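Local coordinates for protein N-acetylglucosamine-6-phosphate deacetylase (PDB 6FV4) that probably removes the acetyl group from N-acetylglucosamine-6-phosphate in amino-sugar metabolism, with the help of a bound divalent metal ion, at residues L330-C335 and D340-L345; H99-L104 and A322-V327; R175-A180 and A191-A196. The protein carries 1 engineered substitution. One frame throughout, in Å; residues are numbered along the deposited sequence.

Contact 1 (L330-C335 and D340-L345); sequences LAVAHC and DDALSL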
loop_
_atom_site.group_PDB
_atom_site.type_symbol
_atom_site.label_atom_id
_atom_site.label_comp_id
_atom_site.label_asym_id
_atom_site.label_seq_id
_atom_site.Cartn_x
_atom_site.Cartn_y
_atom_site.Cartn_z
ATOM N N LEU B 330 -14.369 12.756 -7.329
ATOM C CA LEU B 330 -13.945 12.227 -6.032
ATOM C C LEU B 330 -12.471 11.824 -6.046
ATOM O O LEU B 330 -11.754 12.017 -5.056
ATOM C CB LEU B 330 -14.832 11.043 -5.635
ATOM C CG LEU B 330 -16.221 11.429 -5.116
ATOM C CD1 LEU B 330 -17.124 10.215 -4.884
ATOM C CD2 LEU B 330 -16.067 12.276 -3.816
ATOM N N ALA B 331 -11.996 11.267 -7.158
ATOM C CA ALA B 331 -10.574 10.963 -7.287
ATOM C C ALA B 331 -9.718 12.219 -7.121
ATOM O O ALA B 331 -8.697 12.196 -6.422
ATOM C CB ALA B 331 -10.304 10.301 -8.644
ATOM N N VAL B 332 -10.116 13.325 -7.760
ATOM C CA VAL B 332 -9.352 14.569 -7.656
ATOM C C VAL B 332 -9.405 15.102 -6.225
ATOM O O VAL B 332 -8.426 15.661 -5.710
ATOM C CB VAL B 332 -9.887 15.613 -8.658
ATOM C CG1 VAL B 332 -9.179 16.957 -8.460
ATOM C CG2 VAL B 332 -9.735 15.139 -10.111
ATOM N N ALA B 333 -10.547 14.933 -5.562
ATOM C CA ALA B 333 -10.723 15.494 -4.226
ATOM C C ALA B 333 -9.952 14.703 -3.179
ATOM O O ALA B 333 -9.422 15.281 -2.216
ATOM C CB ALA B 333 -12.208 15.534 -3.885
ATOM N N HIS B 334 -9.867 13.385 -3.344
ATOM C CA HIS B 334 -9.351 12.526 -2.292
ATOM C C HIS B 334 -7.970 11.956 -2.565
ATOM O O HIS B 334 -7.479 11.173 -1.749
ATOM C CB HIS B 334 -10.331 11.384 -2.023
ATOM C CG HIS B 334 -11.630 11.835 -1.433
ATOM N ND1 HIS B 334 -11.712 12.482 -0.218
ATOM C CD2 HIS B 334 -12.899 11.734 -1.892
ATOM C CE1 HIS B 334 -12.975 12.763 0.044
ATOM N NE2 HIS B 334 -13.717 12.312 -0.953
ATOM N N CYS B 335 -7.316 12.313 -3.667
ATOM C CA CYS B 335 -6.003 11.719 -3.877
ATOM C C CYS B 335 -4.911 12.403 -3.054
ATOM O O CYS B 335 -3.803 11.869 -2.969
ATOM C CB CYS B 335 -5.621 11.734 -5.360
ATOM S SG CYS B 335 -5.364 13.370 -6.045
ATOM N N ASP B 340 -3.554 20.645 -9.631
ATOM C CA ASP B 340 -3.034 20.361 -10.965
ATOM C C ASP B 340 -2.465 18.956 -11.054
ATOM O O ASP B 340 -2.692 18.250 -12.053
ATOM C CB ASP B 340 -1.980 21.381 -11.363
ATOM C CG ASP B 340 -2.584 22.675 -11.859
ATOM O OD1 ASP B 340 -3.826 22.824 -11.787
ATOM O OD2 ASP B 340 -1.810 23.544 -12.319
ATOM N N ASP B 341 -1.708 18.543 -10.036
ATOM C CA ASP B 341 -1.250 17.163 -9.980
ATOM C C ASP B 341 -2.425 16.198 -9.852
ATOM O O ASP B 341 -2.351 15.066 -10.345
ATOM C CB ASP B 341 -0.287 16.969 -8.811
ATOM C CG ASP B 341 0.968 17.832 -8.927
ATOM O OD1 ASP B 341 1.500 17.991 -10.049
ATOM O OD2 ASP B 341 1.423 18.353 -7.891
ATOM N N ALA B 342 -3.501 16.623 -9.182
ATOM C CA ALA B 342 -4.643 15.742 -8.971
ATOM C C ALA B 342 -5.408 15.508 -10.272
ATOM O O ALA B 342 -5.811 14.379 -10.563
ATOM C CB ALA B 342 -5.567 16.320 -7.899
ATOM N N LEU B 343 -5.633 16.572 -11.047
ATOM C CA LEU B 343 -6.254 16.441 -12.357
ATOM C C LEU B 343 -5.430 15.546 -13.262
ATOM O O LEU B 343 -5.980 14.744 -14.026
ATOM C CB LEU B 343 -6.422 17.818 -12.993
ATOM C CG LEU B 343 -7.502 18.709 -12.388
ATOM C CD1 LEU B 343 -7.417 20.084 -13.012
ATOM C CD2 LEU B 343 -8.889 18.120 -12.585
ATOM N N SER B 344 -4.102 15.681 -13.202
ATOM C CA SER B 344 -3.239 14.891 -14.072
ATOM C C SER B 344 -3.274 13.418 -13.694
ATOM O O SER B 344 -3.274 12.541 -14.571
ATOM C CB SER B 344 -1.811 15.434 -14.020
ATOM O OG SER B 344 -1.716 16.574 -14.857
ATOM N N LEU B 345 -3.322 13.123 -12.398
ATOM C CA LEU B 345 -3.459 11.737 -11.977
ATOM C C LEU B 345 -4.831 11.188 -12.359
ATOM O O LEU B 345 -4.934 10.088 -12.901
ATOM C CB LEU B 345 -3.237 11.626 -10.474
ATOM C CG LEU B 345 -3.433 10.236 -9.876
ATOM C CD1 LEU B 345 -2.421 9.266 -10.449
ATOM C CD2 LEU B 345 -3.347 10.313 -8.340
#
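The backbones of Val332 and Ala342 come within 5.0 Å of each other, CA to CA, where two consecutive helices, 324-334 and 339-357, form a helix-loop-helix pair. So short a spacing suits alanine: its single methyl fills the gap, and Ala342 CB rests 3.7 Å from the backbone Val332 O as well as against the valine side chain. Both branches of Val332 are used. CG1 lies anti to the backbone N (chi1 175°) and meets the Ala342 methyl, while CG2 touches Leu343 CD2 at 4.0 Å. Leu343 starts out pointing away from helix 324-334, yet it is long enough for its CD2 branch to swing back to Val332 CG2, the two side chains crossing at a slant. Leu380, in a loop, touches both Val332 and Leu343. On the other flank Tyr266 of helix 263-273 lies against Cys335, which ends the 330-335 segment, and Leu345 packs on Thr270 of the same helix. The joint is thus a buried, apolar seam lying away from the metal and substrate sites. Leu345 contributes one methyl, CD2, 4.0 Å from Cys335 CB. The thiol, compact and weakly polar, is turned between its own backbone N and carbonyl carbon (chi1 67°), which sets Cys335 SG 3.5 Å from Ala342 CB and 3.8 Å from Ala342 CA.

Contact 2 (H99-L104 and A322-V327); sequences HGSTTL and ATMEQV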
loop_
_atom_site.group_PDB
_atom_site.type_symbol
_atom_site.label_atom_id
_atom_site.label_comp_id
_atom_site.label_asym_id
_atom_site.label_seq_id
_atom_site.Cartn_x
_atom_site.Cartn_y
_atom_site.Cartn_z
ATOM N N HIS B 99 -22.503 11.959 -19.154
ATOM C CA HIS B 99 -21.624 12.284 -18.047
ATOM C C HIS B 99 -20.157 12.075 -18.377
ATOM O O HIS B 99 -19.327 12.073 -17.461
ATOM C CB HIS B 99 -22.017 11.468 -16.825
ATOM C CG HIS B 99 -23.367 11.825 -16.308
ATOM N ND1 HIS B 99 -23.557 12.790 -15.345
ATOM C CD2 HIS B 99 -24.598 11.382 -16.651
ATOM C CE1 HIS B 99 -24.849 12.909 -15.098
ATOM N NE2 HIS B 99 -25.502 12.066 -15.878
ATOM N N GLY B 100 -19.825 11.883 -19.659
ATOM C CA GLY B 100 -18.452 11.937 -20.135
ATOM C C GLY B 100 -17.805 10.611 -20.467
ATOM O O GLY B 100 -16.642 10.605 -20.897
ATOM N N SER B 101 -18.498 9.486 -20.281
ATOM C CA SER B 101 -17.916 8.188 -20.612
ATOM C C SER B 101 -18.080 7.990 -22.107
ATOM O O SER B 101 -19.149 7.597 -22.573
ATOM C CB SER B 101 -18.587 7.060 -19.838
ATOM O OG SER B 101 -18.376 7.192 -18.455
ATOM N N THR B 102 -17.017 8.267 -22.868
ATOM C CA THR B 102 -17.054 8.106 -24.315
ATOM C C THR B 102 -16.646 6.715 -24.780
ATOM O O THR B 102 -16.785 6.410 -25.973
ATOM C CB THR B 102 -16.160 9.153 -24.984
ATOM O OG1 THR B 102 -14.872 9.147 -24.360
ATOM C CG2 THR B 102 -16.777 10.546 -24.838
ATOM N N THR B 103 -16.135 5.882 -23.879
ATOM C CA THR B 103 -15.835 4.485 -24.145
ATOM C C THR B 103 -16.376 3.666 -22.986
ATOM O O THR B 103 -16.163 4.028 -21.823
ATOM C CB THR B 103 -14.326 4.259 -24.286
ATOM O OG1 THR B 103 -13.852 4.953 -25.446
ATOM C CG2 THR B 103 -14.020 2.762 -24.416
ATOM N N LEU B 104 -17.046 2.557 -23.292
ATOM C CA LEU B 104 -17.707 1.736 -22.285
ATOM C C LEU B 104 -17.428 0.270 -22.524
ATOM O O LEU B 104 -17.559 -0.213 -23.658
ATOM C CB LEU B 104 -19.229 1.927 -22.305
ATOM C CG LEU B 104 -19.735 3.362 -22.243
ATOM C CD1 LEU B 104 -21.103 3.492 -22.884
ATOM C CD2 LEU B 104 -19.777 3.811 -20.810
ATOM N N ALA B 322 -22.714 5.191 -9.412
ATOM C CA ALA B 322 -21.706 6.184 -9.750
ATOM C C ALA B 322 -21.625 6.362 -11.255
ATOM O O ALA B 322 -21.842 5.421 -12.018
ATOM C CB ALA B 322 -20.334 5.769 -9.217
ATOM N N THR B 323 -21.317 7.584 -11.677
ATOM C CA THR B 323 -20.913 7.870 -13.048
ATOM C C THR B 323 -19.434 8.224 -13.059
ATOM O O THR B 323 -18.861 8.612 -12.034
ATOM C CB THR B 323 -21.713 9.035 -13.647
ATOM O OG1 THR B 323 -21.468 10.218 -12.876
ATOM C CG2 THR B 323 -23.192 8.732 -13.633
ATOM N N MET B 324 -18.812 8.095 -14.229
ATOM C CA MET B 324 -17.393 8.426 -14.307
ATOM C C MET B 324 -17.139 9.867 -13.904
ATOM O O MET B 324 -16.085 10.161 -13.333
ATOM C CB MET B 324 -16.839 8.164 -15.702
ATOM C CG MET B 324 -16.556 6.702 -15.985
ATOM S SD MET B 324 -15.430 5.792 -14.912
ATOM C CE MET B 324 -13.822 6.142 -15.654
ATOM N N GLU B 325 -18.090 10.766 -14.189
ATOM C CA GLU B 325 -18.004 12.148 -13.731
ATOM C C GLU B 325 -17.864 12.232 -12.210
ATOM O O GLU B 325 -17.086 13.041 -11.691
ATOM C CB GLU B 325 -19.248 12.913 -14.196
ATOM C CG GLU B 325 -19.434 14.266 -13.539
ATOM C CD GLU B 325 -20.652 14.993 -14.047
ATOM O OE1 GLU B 325 -20.845 16.169 -13.692
ATOM O OE2 GLU B 325 -21.412 14.393 -14.824
ATOM N N GLN B 326 -18.621 11.410 -11.474
ATOM C CA GLN B 326 -18.551 11.463 -10.017
ATOM C C GLN B 326 -17.253 10.859 -9.498
ATOM O O GLN B 326 -16.634 11.408 -8.580
ATOM C CB GLN B 326 -19.754 10.748 -9.393
ATOM C CG GLN B 326 -21.064 11.519 -9.507
ATOM C CD GLN B 326 -22.281 10.650 -9.224
ATOM O OE1 GLN B 326 -22.830 10.035 -10.131
ATOM N NE2 GLN B 326 -22.718 10.614 -7.965
ATOM N N VAL B 327 -16.818 9.728 -10.055
ATOM C CA VAL B 327 -15.601 9.117 -9.528
ATOM C C VAL B 327 -14.379 9.962 -9.876
ATOM O O VAL B 327 -13.444 10.075 -9.067
ATOM C CB VAL B 327 -15.444 7.665 -10.008
ATOM C CG1 VAL B 327 -16.688 6.844 -9.637
ATOM C CG2 VAL B 327 -15.179 7.616 -11.484
#
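A Schellman motif that closes helix 86-98 meets the capping box that opens helix 324-334, and His99 joins them by touching both Thr323 and Glu325. Gly100 is the C-prime residue of the Schellman motif. Its positive phi would press a side chain against the preceding carbonyl oxygen, so glycine fits. At the start of helix 324-334, Thr323 is the N-cap: its OG1 accepts a weak bond from Gln326 N, and Gln326 OE1 takes two donors in return. Thr323 OG1 reaches that oxygen at 3.1 Å in the carbonyl plane, on a lone pair, whereas Thr323 N comes from above the plane. The same threonine offers its methyl to the imidazole, with CG2 over one face, 4.3 Å from the centroid of the His99 ring in a CH-pi contact. At the ring's edge, His99 ND1 donates to Glu325 OE2 over 2.7 Å (156° at the hydrogen). The oxygen lies near the ring plane and is met nearly along its C-O axis; ring and carboxylate planes are 41° apart. Glu325 gets there by a fully extended chain, CG anti to the backbone N (chi1 167°). Its CB lies beside the buried His99 O, which has no hydrogen-bonding partner in the model. Deeper in, Ser101 OG packs tightly on Met324 CG, 3.1 Å away, and the bent methionine continues to Phe68 and Asp70 of strand 63-76, the strand that carries metal ligand His72. Glu325 OE1 accepts from Val382 N, so both carboxylate oxygens are engaged. Bond and methyl together fix the imidazole's rotation, and the nearby negative charge would probably raise its pKa.

Contact 3 (R175-A180 and A191-A196); sequences RMVTIA and AQLVNA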
loop_
_atom_site.group_PDB
_atom_site.type_symbol
_atom_site.label_atom_id
_atom_site.label_comp_id
_atom_site.label_asym_id
_atom_site.label_seq_id
_atom_site.Cartn_x
_atom_site.Cartn_y
_atom_site.Cartn_z
ATOM N N ARG B 175 -13.845 -8.628 -24.147
ATOM C CA ARG B 175 -12.554 -7.998 -23.902
ATOM C C ARG B 175 -11.959 -8.352 -22.550
ATOM O O ARG B 175 -10.731 -8.336 -22.404
ATOM C CB ARG B 175 -12.685 -6.476 -24.018
ATOM C CG ARG B 175 -13.148 -5.975 -25.367
ATOM C CD ARG B 175 -12.217 -6.432 -26.472
ATOM N NE ARG B 175 -10.945 -5.720 -26.414
ATOM C CZ ARG B 175 -10.633 -4.693 -27.202
ATOM N NH1 ARG B 175 -11.500 -4.262 -28.116
ATOM N NH2 ARG B 175 -9.453 -4.095 -27.077
ATOM N N MET B 176 -12.789 -8.696 -21.568
ATOM C CA MET B 176 -12.295 -8.962 -20.227
ATOM C C MET B 176 -13.165 -10.025 -19.570
ATOM O O MET B 176 -14.392 -10.028 -19.740
ATOM C CB MET B 176 -12.279 -7.680 -19.380
ATOM C CG MET B 176 -11.757 -7.896 -17.975
ATOM S SD MET B 176 -11.244 -6.329 -17.219
ATOM C CE MET B 176 -12.807 -5.464 -17.084
ATOM N N VAL B 177 -12.522 -10.930 -18.831
ATOM C CA VAL B 177 -13.197 -12.004 -18.101
ATOM C C VAL B 177 -12.617 -12.079 -16.690
ATOM O O VAL B 177 -11.408 -12.278 -16.523
ATOM C CB VAL B 177 -13.045 -13.358 -18.813
ATOM C CG1 VAL B 177 -13.678 -14.495 -17.977
ATOM C CG2 VAL B 177 -13.694 -13.300 -20.196
ATOM N N THR B 178 -13.475 -11.933 -15.681
ATOM C CA THR B 178 -13.067 -12.061 -14.279
ATOM C C THR B 178 -13.011 -13.534 -13.873
ATOM O O THR B 178 -13.970 -14.288 -14.095
ATOM C CB THR B 178 -14.033 -11.310 -13.367
ATOM O OG1 THR B 178 -13.956 -9.908 -13.648
ATOM C CG2 THR B 178 -13.671 -11.535 -11.892
ATOM N N ILE B 179 -11.876 -13.942 -13.303
ATOM C CA ILE B 179 -11.592 -15.326 -12.934
ATOM C C ILE B 179 -11.240 -15.357 -11.451
ATOM O O ILE B 179 -10.347 -14.623 -11.010
ATOM C CB ILE B 179 -10.438 -15.903 -13.777
ATOM C CG1 ILE B 179 -10.836 -15.979 -15.247
ATOM C CG2 ILE B 179 -10.040 -17.304 -13.308
ATOM C CD1 ILE B 179 -11.986 -16.929 -15.465
ATOM N N ALA B 180 -11.934 -16.197 -10.685
ATOM C CA ALA B 180 -11.519 -16.487 -9.318
ATOM C C ALA B 180 -10.397 -17.520 -9.356
ATOM O O ALA B 180 -10.618 -18.637 -9.842
ATOM C CB ALA B 180 -12.692 -16.997 -8.483
ATOM N N ALA B 191 -4.826 -18.883 -19.041
ATOM C CA ALA B 191 -3.970 -19.065 -20.207
ATOM C C ALA B 191 -4.801 -19.093 -21.483
ATOM O O ALA B 191 -4.398 -18.538 -22.512
ATOM C CB ALA B 191 -3.147 -20.348 -20.072
ATOM N N GLN B 192 -5.980 -19.710 -21.415
ATOM C CA GLN B 192 -6.862 -19.792 -22.579
ATOM C C GLN B 192 -7.349 -18.409 -22.993
ATOM O O GLN B 192 -7.379 -18.080 -24.186
ATOM C CB GLN B 192 -8.046 -20.707 -22.256
ATOM C CG GLN B 192 -8.809 -21.236 -23.466
ATOM C CD GLN B 192 -10.119 -21.892 -23.064
ATOM O OE1 GLN B 192 -10.370 -22.136 -21.878
ATOM N NE2 GLN B 192 -10.970 -22.167 -24.047
ATOM N N LEU B 193 -7.710 -17.576 -22.012
ATOM C CA LEU B 193 -8.209 -16.238 -22.313
ATOM C C LEU B 193 -7.138 -15.372 -22.953
ATOM O O LEU B 193 -7.406 -14.678 -23.938
ATOM C CB LEU B 193 -8.745 -15.593 -21.033
ATOM C CG LEU B 193 -9.991 -16.325 -20.551
ATOM C CD1 LEU B 193 -10.220 -16.063 -19.064
ATOM C CD2 LEU B 193 -11.207 -15.934 -21.386
ATOM N N VAL B 194 -5.918 -15.394 -22.410
ATOM C CA VAL B 194 -4.848 -14.548 -22.937
ATOM C C VAL B 194 -4.490 -14.955 -24.361
ATOM O O VAL B 194 -4.248 -14.103 -25.224
ATOM C CB VAL B 194 -3.622 -14.599 -22.006
ATOM C CG1 VAL B 194 -2.403 -13.999 -22.693
ATOM C CG2 VAL B 194 -3.928 -13.878 -20.723
ATOM N N ASN B 195 -4.469 -16.260 -24.632
ATOM C CA ASN B 195 -4.157 -16.725 -25.980
ATOM C C ASN B 195 -5.216 -16.287 -26.983
ATOM O O ASN B 195 -4.894 -16.044 -28.146
ATOM C CB ASN B 195 -4.005 -18.244 -25.995
ATOM C CG ASN B 195 -2.750 -18.707 -25.281
ATOM O OD1 ASN B 195 -1.791 -17.948 -25.128
ATOM N ND2 ASN B 195 -2.750 -19.960 -24.841
ATOM N N ALA B 196 -6.460 -16.130 -26.539
ATOM C CA ALA B 196 -7.532 -15.614 -27.375
ATOM C C ALA B 196 -7.564 -14.093 -27.436
ATOM O O ALA B 196 -8.488 -13.537 -28.039
ATOM C CB ALA B 196 -8.878 -16.134 -26.868
#
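Val177 and Ile179, two residues apart on strand 174-179, turn their side chains to the same side and receive Leu193 from helix 186-195, the helix that follows in the chain. The second segment begins one turn before the helix ends, and Ala191 O accepts from Asn195 N at 3.1 Å. Gln192 leans toward the preceding helix, 160-170, where Ile163 touches both it and Leu193 and its NE2 donates to Pro160 O, a use for a long amide at a partly exposed position. Leu193 is the one residue of 191-196 that reaches the strand. Its CG is anti to the carbonyl carbon (chi1 -67°), and from there the forked end spreads its two methyls over the strand. CD2 settles 3.8 Å from Val177 CG2, the two side chains crossing at about a right angle. CD1 is shared: it lies 3.9 Å from both Val177 CB and Val177 CG1, and equally far from Ile179 CG1, with Ile179 and Leu193 meeting tip to tip. Beta-branched residues suit the strand because they present broad, stiff apolar sides, and the two methyls of the leucine give each of these strand side chains something to pack on. Val194 and Asn195 are on the exposed side of the helix, and at Ala196 the chain leaves it, with Ala196 N still bonded to Gln192 O. Thr178, facing the other way, hydrogen-bonds His136 and Thr224. Strand 174-179, helix 186-195 and strand 199-202 form a beta-alpha-beta unit of the (beta/alpha) barrel typical of metallo-dependent hydrolases, whose helices pack outside the strands in just this way.

Starting from the N terminus, contact 2 opens at 99-104 and its partner arrives only at 322-327, so it closes a loop of more than 200 residues, joining the end of helix 86-98 and strand 101-102 to the start of helix 324-334. Contact 3 is nested inside that loop: 175-180 and 191-196 close a short one, holding a barrel helix against the strand before it. Contact 1 follows in series, its loop of four residues joining helix 324-334 to helix 339-357, and no two loops cross. Helix 324-334 thus serves two contacts, whose centres lie about 15 Å apart. Contacts 1 and 3, about 31 Å apart between centres, occupy opposite sides of the chain's centre.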